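Local coordinates for siderophore-interacting protein (PDB 6K2L) that binds FAD and probably reduces ferric siderophores so that their iron can be released, at residues G44-P52 with D119-G127; A162-Q173 with L181-G192. The protein carries 1 engineered substitution. All blocks are in the same frame, centred on the assembly; numbering follows the deposited sequence.

Contact 1: G44-P52 with D119-G127. With FAD (flavin-adenine dinucleotide), chain C.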
loop_
_atom_site.group_PDB
_atom_site.type_symbol
_atom_site.label_atom_id
_atom_site.label_comp_id
_atom_site.label_asym_id
_atom_site.label_seq_id
_atom_site.Cartn_x
_atom_site.Cartn_y
_atom_site.Cartn_z
ATOM N N GLY A 44 5.520 -2.573 0.397
ATOM C CA GLY A 44 6.682 -3.001 1.144
ATOM C C GLY A 44 7.921 -3.215 0.293
ATOM O O GLY A 44 8.320 -4.345 -0.018
ATOM N N ALA A 45 8.565 -2.117 -0.067
ATOM C CA ALA A 45 9.749 -2.179 -0.895
ATOM C C ALA A 45 10.991 -2.467 -0.046
ATOM O O ALA A 45 10.951 -2.492 1.188
ATOM C CB ALA A 45 9.885 -0.873 -1.667
ATOM N N HIS A 46 12.117 -2.689 -0.713
ATOM C CA HIS A 46 13.407 -2.780 -0.047
ATOM C C HIS A 46 14.051 -1.414 0.036
ATOM O O HIS A 46 13.791 -0.533 -0.784
ATOM C CB HIS A 46 14.344 -3.723 -0.781
ATOM C CG HIS A 46 13.663 -4.954 -1.257
ATOM N ND1 HIS A 46 14.039 -5.623 -2.401
ATOM C CD2 HIS A 46 12.612 -5.640 -0.741
ATOM C CE1 HIS A 46 13.250 -6.673 -2.568
ATOM N NE2 HIS A 46 12.374 -6.706 -1.575
ATOM N N ILE A 47 14.880 -1.244 1.052
ATOM C CA ILE A 47 15.759 -0.100 1.186
ATOM C C ILE A 47 17.094 -0.601 1.715
ATOM O O ILE A 47 17.211 -1.716 2.240
ATOM C CB ILE A 47 15.188 0.977 2.126
ATOM C CG1 ILE A 47 14.670 0.355 3.424
ATOM C CG2 ILE A 47 14.077 1.729 1.450
ATOM C CD1 ILE A 47 14.280 1.410 4.474
ATOM N N LYS A 48 18.103 0.243 1.570
ATOM C CA LYS A 48 19.358 0.101 2.279
ATOM C C LYS A 48 19.322 1.072 3.448
ATOM O O LYS A 48 19.033 2.257 3.251
ATOM C CB LYS A 48 20.540 0.418 1.365
ATOM C CG LYS A 48 20.665 -0.471 0.146
ATOM C CD LYS A 48 20.513 -1.939 0.523
ATOM C CE LYS A 48 21.350 -2.836 -0.368
ATOM N NZ LYS A 48 22.814 -2.581 -0.097
ATOM N N ILE A 49 19.575 0.573 4.665
ATOM C CA ILE A 49 19.880 1.450 5.790
ATOM C C ILE A 49 21.396 1.566 5.903
ATOM O O ILE A 49 22.146 0.620 5.609
ATOM C CB ILE A 49 19.240 0.965 7.114
ATOM C CG1 ILE A 49 19.985 -0.229 7.700
ATOM C CG2 ILE A 49 17.751 0.732 6.956
ATOM C CD1 ILE A 49 19.583 -0.552 9.158
ATOM N N MET A 50 21.848 2.751 6.269
ATOM C CA MET A 50 23.265 3.058 6.341
ATOM C C MET A 50 23.586 3.298 7.804
ATOM O O MET A 50 23.055 4.223 8.424
ATOM C CB MET A 50 23.605 4.271 5.477
ATOM C CG MET A 50 23.456 4.009 3.981
ATOM S SD MET A 50 23.428 5.489 2.907
ATOM C CE MET A 50 21.659 5.688 2.697
ATOM N N LEU A 51 24.399 2.459 8.347
ATOM C CA LEU A 51 24.833 2.520 9.718
ATOM C C LEU A 51 26.287 2.978 9.772
ATOM O O LEU A 51 27.044 2.781 8.816
ATOM C CB LEU A 51 24.688 1.148 10.396
ATOM C CG LEU A 51 23.210 0.703 10.427
ATOM C CD1 LEU A 51 23.023 -0.822 10.250
ATOM C CD2 LEU A 51 22.506 1.172 11.692
ATOM N N PRO A 52 26.682 3.629 10.855
ATOM C CA PRO A 52 28.091 3.972 11.051
ATOM C C PRO A 52 28.984 2.741 11.114
ATOM O O PRO A 52 28.574 1.658 11.528
ATOM C CB PRO A 52 28.082 4.705 12.398
ATOM C CG PRO A 52 26.758 4.252 13.064
ATOM C CD PRO A 52 25.823 4.162 11.924
ATOM N N ASP A 119 17.143 8.546 18.158
ATOM C CA ASP A 119 18.217 7.942 17.383
ATOM C C ASP A 119 18.073 8.267 15.899
ATOM O O ASP A 119 16.967 8.437 15.377
ATOM C CB ASP A 119 18.215 6.419 17.554
ATOM C CG ASP A 119 18.874 5.969 18.835
ATOM O OD1 ASP A 119 19.585 6.785 19.469
ATOM O OD2 ASP A 119 18.663 4.788 19.214
ATOM N N LEU A 120 19.204 8.308 15.214
ATOM C CA LEU A 120 19.278 8.584 13.791
ATOM C C LEU A 120 19.450 7.305 12.995
ATOM O O LEU A 120 20.078 6.349 13.458
ATOM C CB LEU A 120 20.463 9.489 13.490
ATOM C CG LEU A 120 20.440 10.865 14.110
ATOM C CD1 LEU A 120 21.746 11.576 13.699
ATOM C CD2 LEU A 120 19.203 11.585 13.609
ATOM N N LEU A 121 18.921 7.321 11.767
ATOM C CA LEU A 121 19.155 6.257 10.786
ATOM C C LEU A 121 19.119 6.839 9.378
ATOM O O LEU A 121 18.136 7.483 8.996
ATOM C CB LEU A 121 18.114 5.136 10.890
ATOM C CG LEU A 121 18.506 3.837 10.183
ATOM C CD1 LEU A 121 19.456 3.066 11.084
ATOM C CD2 LEU A 121 17.266 2.997 9.869
ATOM N N ALA A 122 20.185 6.620 8.612
ATOM C CA ALA A 122 20.184 7.008 7.214
ATOM C C ALA A 122 19.538 5.901 6.395
ATOM O O ALA A 122 19.735 4.707 6.668
ATOM C CB ALA A 122 21.601 7.282 6.723
ATOM N N ILE A 123 18.731 6.292 5.410
ATOM C CA ILE A 123 18.128 5.315 4.511
ATOM C C ILE A 123 18.187 5.811 3.074
ATOM O O ILE A 123 18.114 7.015 2.795
ATOM C CB ILE A 123 16.667 4.959 4.880
ATOM C CG1 ILE A 123 15.752 6.170 4.703
ATOM C CG2 ILE A 123 16.580 4.419 6.299
ATOM C CD1 ILE A 123 14.411 5.805 4.163
ATOM N N SER A 124 18.333 4.844 2.172
ATOM C CA SER A 124 18.314 5.019 0.729
ATOM C C SER A 124 16.883 5.163 0.227
ATOM O O SER A 124 15.923 5.202 1.000
ATOM C CB SER A 124 18.933 3.809 0.069
ATOM O OG SER A 124 17.901 2.839 -0.061
ATOM N N GLY A 125 16.718 5.170 -1.090
ATOM C CA GLY A 125 15.407 5.127 -1.690
ATOM C C GLY A 125 15.003 3.688 -1.917
ATOM O O GLY A 125 15.773 2.761 -1.641
ATOM N N PRO A 126 13.790 3.463 -2.420
ATOM C CA PRO A 126 13.298 2.093 -2.565
ATOM C C PRO A 126 13.722 1.443 -3.875
ATOM O O PRO A 126 13.879 2.092 -4.912
ATOM C CB PRO A 126 11.771 2.263 -2.480
ATOM C CG PRO A 126 11.495 3.728 -2.728
ATOM C CD PRO A 126 12.806 4.458 -2.867
ATOM N N GLY A 127 13.957 0.135 -3.798
ATOM C CA GLY A 127 14.156 -0.699 -4.972
ATOM C C GLY A 127 13.190 -1.884 -4.949
ATOM O O GLY A 127 12.398 -2.086 -4.000
HETATM P PA FAD C . 24.704 -9.247 10.543
HETATM O O1A FAD C . 25.789 -8.309 10.968
HETATM O O2A FAD C . 24.404 -9.288 9.039
HETATM O O5B FAD C . 24.970 -10.802 10.919
HETATM C C5B FAD C . 25.416 -11.200 12.232
HETATM C C4B FAD C . 25.086 -12.648 12.532
HETATM O O4B FAD C . 23.699 -12.774 12.920
HETATM C C3B FAD C . 25.290 -13.663 11.409
HETATM O O3B FAD C . 25.737 -14.905 11.948
HETATM C C2B FAD C . 23.890 -13.770 10.789
HETATM O O2B FAD C . 23.603 -15.015 10.156
HETATM C C1B FAD C . 22.997 -13.612 12.015
HETATM N N9A FAD C . 21.749 -12.952 11.724
HETATM C C8A FAD C . 21.561 -11.874 10.895
HETATM N N7A FAD C . 20.320 -11.450 10.843
HETATM C C5A FAD C . 19.650 -12.302 11.709
HETATM C C6A FAD C . 18.302 -12.382 12.103
HETATM N N6A FAD C . 17.361 -11.536 11.681
HETATM N N1A FAD C . 17.957 -13.362 12.978
HETATM C C2A FAD C . 18.906 -14.198 13.411
HETATM N N3A FAD C . 20.212 -14.209 13.117
HETATM C C4A FAD C . 20.520 -13.230 12.261
HETATM N N1 FAD C . 15.677 -8.258 8.126
HETATM C C2 FAD C . 14.809 -7.721 9.033
HETATM O O2 FAD C . 14.954 -7.880 10.247
HETATM N N3 FAD C . 13.720 -6.984 8.595
HETATM C C4 FAD C . 13.396 -6.717 7.287
HETATM O O4 FAD C . 12.402 -6.040 7.022
HETATM C C4X FAD C . 14.331 -7.278 6.328
HETATM N N5 FAD C . 14.106 -7.063 5.036
HETATM C C5X FAD C . 14.987 -7.603 4.133
HETATM C C6 FAD C . 14.752 -7.408 2.778
HETATM C C7 FAD C . 15.598 -7.953 1.816
HETATM C C7M FAD C . 15.317 -7.694 0.357
HETATM C C8 FAD C . 16.730 -8.685 2.223
HETATM C C8M FAD C . 17.699 -9.254 1.215
HETATM C C9 FAD C . 16.976 -8.866 3.580
HETATM C C9A FAD C . 16.114 -8.344 4.534
HETATM N N10 FAD C . 16.322 -8.552 5.913
HETATM C C10 FAD C . 15.439 -8.041 6.843
HETATM C "C1'" FAD C . 17.468 -9.353 6.381
HETATM C "C2'" FAD C . 18.567 -8.542 7.070
HETATM O "O2'" FAD C . 19.302 -7.745 6.136
HETATM C "C3'" FAD C . 19.515 -9.516 7.775
HETATM O "O3'" FAD C . 18.848 -10.042 8.920
HETATM C "C4'" FAD C . 20.848 -8.908 8.209
HETATM O "O4'" FAD C . 21.818 -9.956 8.300
HETATM C "C5'" FAD C . 20.716 -8.160 9.518
HETATM O "O5'" FAD C . 21.947 -7.467 9.793
HETATM P P FAD C . 22.592 -7.473 11.233
HETATM O O1P FAD C . 23.632 -6.345 11.228
HETATM O O2P FAD C . 21.590 -7.391 12.294
HETATM O O3P FAD C . 23.348 -8.881 11.292
#

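Contact 2: A162-Q173 with L181-G192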
loop_
_atom_site.group_PDB
_atom_site.type_symbol
_atom_site.label_atom_id
_atom_site.label_comp_id
_atom_site.label_asym_id
_atom_site.label_seq_id
_atom_site.Cartn_x
_atom_site.Cartn_y
_atom_site.Cartn_z
ATOM N N ALA A 162 -8.221 -13.305 -3.411
ATOM C CA ALA A 162 -6.947 -13.978 -3.608
ATOM C C ALA A 162 -6.934 -15.313 -2.874
ATOM O O ALA A 162 -7.651 -15.511 -1.887
ATOM C CB ALA A 162 -5.798 -13.112 -3.119
ATOM N N ARG A 163 -6.135 -16.244 -3.386
ATOM C CA ARG A 163 -6.040 -17.579 -2.814
ATOM C C ARG A 163 -4.577 -17.961 -2.660
ATOM O O ARG A 163 -3.693 -17.374 -3.280
ATOM C CB ARG A 163 -6.750 -18.609 -3.682
ATOM C CG ARG A 163 -8.229 -18.360 -3.769
ATOM C CD ARG A 163 -8.973 -19.621 -4.118
ATOM N NE ARG A 163 -9.072 -20.540 -2.981
ATOM C CZ ARG A 163 -9.967 -20.450 -1.996
ATOM N NH1 ARG A 163 -10.864 -19.462 -1.987
ATOM N NH2 ARG A 163 -9.968 -21.363 -1.026
ATOM N N GLY A 164 -4.324 -18.948 -1.834
ATOM C CA GLY A 164 -2.999 -19.505 -1.781
ATOM C C GLY A 164 -2.672 -20.050 -0.412
ATOM O O GLY A 164 -3.547 -20.377 0.385
ATOM N N HIS A 165 -1.374 -20.151 -0.148
ATOM C CA HIS A 165 -0.868 -20.669 1.108
ATOM C C HIS A 165 0.369 -19.882 1.500
ATOM O O HIS A 165 1.206 -19.548 0.650
ATOM C CB HIS A 165 -0.517 -22.156 1.008
ATOM C CG HIS A 165 -1.600 -23.007 0.411
ATOM N ND1 HIS A 165 -2.620 -23.553 1.161
ATOM C CD2 HIS A 165 -1.807 -23.428 -0.861
ATOM C CE1 HIS A 165 -3.410 -24.264 0.380
ATOM N NE2 HIS A 165 -2.931 -24.216 -0.851
ATOM N N ILE A 166 0.482 -19.615 2.797
ATOM C CA ILE A 166 1.626 -18.963 3.404
ATOM C C ILE A 166 2.106 -19.835 4.560
ATOM O O ILE A 166 1.298 -20.288 5.382
ATOM C CB ILE A 166 1.252 -17.545 3.888
ATOM C CG1 ILE A 166 0.791 -16.712 2.694
ATOM C CG2 ILE A 166 2.427 -16.892 4.625
ATOM C CD1 ILE A 166 0.218 -15.396 3.070
ATOM N N ALA A 167 3.413 -20.079 4.631
ATOM C CA ALA A 167 4.010 -20.769 5.774
ATOM C C ALA A 167 5.139 -19.913 6.340
ATOM O O ALA A 167 5.987 -19.434 5.584
ATOM C CB ALA A 167 4.538 -22.147 5.377
ATOM N N LEU A 168 5.177 -19.735 7.661
ATOM C CA LEU A 168 6.255 -18.970 8.283
ATOM C C LEU A 168 7.020 -19.790 9.320
ATOM O O LEU A 168 6.414 -20.474 10.140
ATOM C CB LEU A 168 5.701 -17.727 8.936
ATOM C CG LEU A 168 4.977 -16.758 7.989
ATOM C CD1 LEU A 168 4.266 -15.684 8.783
ATOM C CD2 LEU A 168 5.952 -16.127 7.016
ATOM N N LEU A 169 8.358 -19.673 9.324
ATOM C CA LEU A 169 9.217 -20.239 10.373
ATOM C C LEU A 169 9.655 -19.136 11.346
ATOM O O LEU A 169 10.330 -18.187 10.945
ATOM C CB LEU A 169 10.433 -20.916 9.747
ATOM C CG LEU A 169 11.393 -21.728 10.644
ATOM C CD1 LEU A 169 10.631 -22.748 11.523
ATOM C CD2 LEU A 169 12.525 -22.461 9.847
ATOM N N VAL A 170 9.262 -19.251 12.614
ATOM C CA VAL A 170 9.647 -18.318 13.683
ATOM C C VAL A 170 10.464 -19.067 14.737
ATOM O O VAL A 170 10.291 -20.289 14.909
ATOM C CB VAL A 170 8.421 -17.648 14.341
ATOM C CG1 VAL A 170 7.719 -16.717 13.376
ATOM C CG2 VAL A 170 7.441 -18.692 14.878
ATOM N N PRO A 171 11.344 -18.381 15.493
ATOM C CA PRO A 171 12.172 -19.081 16.489
ATOM C C PRO A 171 11.452 -19.430 17.796
ATOM O O PRO A 171 11.884 -20.340 18.513
ATOM C CB PRO A 171 13.312 -18.083 16.739
ATOM C CG PRO A 171 12.688 -16.755 16.524
ATOM C CD PRO A 171 11.701 -16.953 15.395
ATOM N N TYR A 172 10.375 -18.717 18.130
ATOM C CA TYR A 172 9.644 -18.969 19.364
ATOM C C TYR A 172 8.140 -18.842 19.148
ATOM O O TYR A 172 7.671 -18.082 18.297
ATOM C CB TYR A 172 10.055 -18.000 20.479
ATOM C CG TYR A 172 11.495 -18.100 20.927
ATOM C CD1 TYR A 172 11.918 -19.143 21.748
ATOM C CD2 TYR A 172 12.431 -17.137 20.555
ATOM C CE1 TYR A 172 13.237 -19.225 22.186
ATOM C CE2 TYR A 172 13.756 -17.219 20.976
ATOM C CZ TYR A 172 14.144 -18.263 21.803
ATOM O OH TYR A 172 15.442 -18.364 22.234
ATOM N N GLN A 173 7.386 -19.553 19.989
ATOM C CA GLN A 173 5.927 -19.552 19.920
ATOM C C GLN A 173 5.330 -18.170 20.147
ATOM O O GLN A 173 4.276 -17.868 19.583
ATOM C CB GLN A 173 5.352 -20.561 20.939
ATOM C CG GLN A 173 3.837 -20.496 21.136
ATOM C CD GLN A 173 3.037 -21.194 19.996
ATOM O OE1 GLN A 173 3.496 -22.190 19.409
ATOM N NE2 GLN A 173 1.839 -20.667 19.691
ATOM N N LEU A 181 -5.676 -12.130 6.623
ATOM C CA LEU A 181 -5.450 -12.493 5.242
ATOM C C LEU A 181 -6.800 -12.627 4.542
ATOM O O LEU A 181 -7.822 -12.773 5.223
ATOM C CB LEU A 181 -4.695 -13.821 5.190
ATOM C CG LEU A 181 -3.249 -13.926 5.653
ATOM C CD1 LEU A 181 -2.914 -15.391 5.668
ATOM C CD2 LEU A 181 -2.278 -13.178 4.719
ATOM N N PRO A 182 -6.856 -12.589 3.205
ATOM C CA PRO A 182 -8.074 -13.027 2.506
ATOM C C PRO A 182 -8.462 -14.418 2.972
ATOM O O PRO A 182 -7.594 -15.234 3.301
ATOM C CB PRO A 182 -7.667 -13.026 1.030
ATOM C CG PRO A 182 -6.484 -12.138 0.944
ATOM C CD PRO A 182 -5.801 -12.137 2.286
ATOM N N ALA A 183 -9.774 -14.681 3.020
ATOM C CA ALA A 183 -10.245 -15.955 3.554
ATOM C C ALA A 183 -9.648 -17.132 2.795
ATOM O O ALA A 183 -9.397 -18.193 3.378
ATOM C CB ALA A 183 -11.773 -16.025 3.509
ATOM N N GLY A 184 -9.402 -16.963 1.493
ATOM C CA GLY A 184 -8.829 -18.027 0.691
ATOM C C GLY A 184 -7.338 -18.242 0.815
ATOM O O GLY A 184 -6.797 -19.094 0.106
ATOM N N VAL A 185 -6.633 -17.505 1.674
ATOM C CA VAL A 185 -5.200 -17.707 1.858
ATOM C C VAL A 185 -4.967 -18.425 3.185
ATOM O O VAL A 185 -5.274 -17.903 4.266
ATOM C CB VAL A 185 -4.419 -16.388 1.784
ATOM C CG1 VAL A 185 -2.972 -16.597 2.226
ATOM C CG2 VAL A 185 -4.462 -15.811 0.372
ATOM N N THR A 186 -4.442 -19.634 3.089
ATOM C CA THR A 186 -3.961 -20.400 4.231
ATOM C C THR A 186 -2.790 -19.703 4.936
ATOM O O THR A 186 -1.904 -19.143 4.285
ATOM C CB THR A 186 -3.513 -21.769 3.710
ATOM O OG1 THR A 186 -4.662 -22.623 3.542
ATOM C CG2 THR A 186 -2.473 -22.389 4.605
ATOM N N LEU A 187 -2.755 -19.768 6.267
ATOM C CA LEU A 187 -1.582 -19.335 7.024
ATOM C C LEU A 187 -1.187 -20.414 8.023
ATOM O O LEU A 187 -2.016 -20.831 8.834
ATOM C CB LEU A 187 -1.846 -18.026 7.758
ATOM C CG LEU A 187 -0.699 -17.486 8.613
ATOM C CD1 LEU A 187 0.632 -17.428 7.835
ATOM C CD2 LEU A 187 -1.099 -16.095 9.094
ATOM N N ARG A 188 0.080 -20.849 7.990
ATOM C CA ARG A 188 0.560 -21.949 8.831
ATOM C C ARG A 188 1.915 -21.601 9.459
ATOM O O ARG A 188 2.904 -21.358 8.758
ATOM C CB ARG A 188 0.634 -23.247 8.014
ATOM C CG ARG A 188 1.030 -24.494 8.805
ATOM C CD ARG A 188 -0.117 -25.044 9.653
ATOM N NE ARG A 188 -1.296 -25.447 8.871
ATOM C CZ ARG A 188 -1.505 -26.680 8.408
ATOM N NH1 ARG A 188 -0.614 -27.655 8.637
ATOM N NH2 ARG A 188 -2.611 -26.935 7.712
ATOM N N TRP A 189 1.960 -21.576 10.780
ATOM C CA TRP A 189 3.153 -21.186 11.519
ATOM C C TRP A 189 3.936 -22.412 11.987
ATOM O O TRP A 189 3.374 -23.378 12.513
ATOM C CB TRP A 189 2.780 -20.317 12.724
ATOM C CG TRP A 189 2.155 -18.954 12.390
ATOM C CD1 TRP A 189 0.833 -18.693 12.139
ATOM C CD2 TRP A 189 2.825 -17.683 12.320
ATOM N NE1 TRP A 189 0.641 -17.346 11.919
ATOM C CE2 TRP A 189 1.849 -16.706 12.024
ATOM C CE3 TRP A 189 4.152 -17.276 12.479
ATOM C CZ2 TRP A 189 2.167 -15.357 11.859
ATOM C CZ3 TRP A 189 4.455 -15.943 12.327
ATOM C CH2 TRP A 189 3.462 -14.997 12.017
ATOM N N PHE A 190 5.243 -22.364 11.801
ATOM C CA PHE A 190 6.157 -23.392 12.268
ATOM C C PHE A 190 7.094 -22.730 13.262
ATOM O O PHE A 190 7.687 -21.689 12.951
ATOM C CB PHE A 190 6.920 -24.009 11.096
ATOM C CG PHE A 190 6.061 -24.867 10.223
ATOM C CD1 PHE A 190 6.056 -26.228 10.385
ATOM C CD2 PHE A 190 5.221 -24.305 9.263
ATOM C CE1 PHE A 190 5.264 -27.025 9.594
ATOM C CE2 PHE A 190 4.413 -25.098 8.472
ATOM C CZ PHE A 190 4.442 -26.464 8.633
ATOM N N VAL A 191 7.173 -23.290 14.467
ATOM C CA VAL A 191 8.145 -22.866 15.464
ATOM C C VAL A 191 9.390 -23.720 15.306
ATOM O O VAL A 191 9.293 -24.945 15.176
ATOM C CB VAL A 191 7.575 -22.984 16.883
ATOM C CG1 VAL A 191 8.641 -22.583 17.903
ATOM C CG2 VAL A 191 6.329 -22.099 17.015
ATOM N N GLY A 192 10.556 -23.078 15.299
ATOM C CA GLY A 192 11.809 -23.807 15.260
ATOM C C GLY A 192 12.972 -22.883 14.975
ATOM O O GLY A 192 12.812 -21.693 14.681
HETATM O O HOH W 1 -10.036 -15.259 -0.825
#

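Contact 1: G44-P52 with D119-G127
S124 holds both backbone polar atoms of K48. K48 N donates to S124 OG (3.1 Å), and S124 N donates back to K48 O (2.9 Å). S124 OG stands between its own backbone N and carbonyl carbon (chi1 85°), which turns it to K48 N. The same OG donates to G125 O (2.7 Å), in the carbonyl plane and on a lone pair. The hydroxyl therefore takes one bond and gives another. S124 O is bonded instead to the hydroxyl of Y38.

Two residues on, M50 N donates to A122 O (2.9 Å). M50 and A122 are an antiparallel hydrogen-bonded pair; I49 and I123 are a non-hydrogen-bonded one. At the far end G127 N donates to H46 O (3.1 Å). The return bond from H46 N to G127 O is weak. Strands 46-51 and 120-123 are neighbours in the six-stranded antiparallel barrel of the FAD-binding domain. The backbone polar atoms of segment 44-52 alternate between two partners. H46, K48 and M50 bond to segment 119-127, while A45, I47, I49 and L51 bond to strand 79-89.

The H46 ring belongs to the FAD pocket. The flavin methyl C7M lies over the ring centre, 3.4 Å above its plane. On the I49 and I123 face, I49 CG2 touches L121 CD2 (3.7 Å) and I123 CG2. L121 CD1 also meets L51 CD2, and F111 of helix 107-114 touches both leucines. On the other face M50 CB sits beside A122 CB. The M50 chain bends at chi3 (-98°), bringing CE against S124 N (3.5 Å) and I123 C.

Contact 2: A162-Q173 with L181-G192
Backbone hydrogen bonds join G164 to G184 and then run along the two parallel strands to G192. G164, I166, L168 and V170 each use both N and O toward segment 181-192. The series starts with G164 N on G184 O (3.1 Å) and ends with G192 N on V170 O (2.8 Å). Beside G164, a water donates to A162 O and accepts from G184 N.

One polar side-chain bond is added. T186 OG1 donates to H165 ND1, but the bond is weak (3.3 Å). Nearby, the R163 guanidinium lays one face over G184 CA.

Apolar contacts are concentrated on the face of I166, L168 and V170. L168 CD1 makes a CH-pi contact over the six-membered ring of W189, 3.6 Å from its centroid. L187 CD1 touches the same face near the rim. V170 CG1 comes in at the ring edge, in plane, 3.5 Å from W189 CZ3. W189 CG lies beside its backbone N (chi1 -65°), and chi2 of 85° sets the ring face against L168. I166 CD1 packs on V185 CG1 (3.5 Å) and meets L181 CD2 tip to tip (3.7 Å). L168 and W189 on this face, and L181 beside it, touch helix 148-155. On the other face A167 CB approaches F190 CE2, and L169 CD1 lies against F190 CB, with helix 198-205 beyond.

Helices on both faces of a parallel sheet, here with 185-191 as its outermost strand within the chain, are typical of the Rossmann-like NAD(P)-binding domain of ferredoxin reductase-like flavoproteins.

In the fold
From the N terminus, strands 11-20 and 25-31 come first, before contact 1 opens at 44-52. The chain then runs through strands 79-89 and 94-100 and helix 107-114. Contact 1 closes this long loop at 119-127, joining two neighbouring strands of the barrel. The chain next enters the parallel sheet at strand 138-144, and helix 148-155 follows. Contact 2 opens at 162-173 and closes only eight residues later at 181-192, with no helix between. The two contacts follow in series and neither nest nor cross. Their centres are about 27 Å apart, on opposite sides of the chain's centre, one in each domain. FAD touches H46 of contact 1 and lies about 7 Å from the side chain of P171 in contact 2.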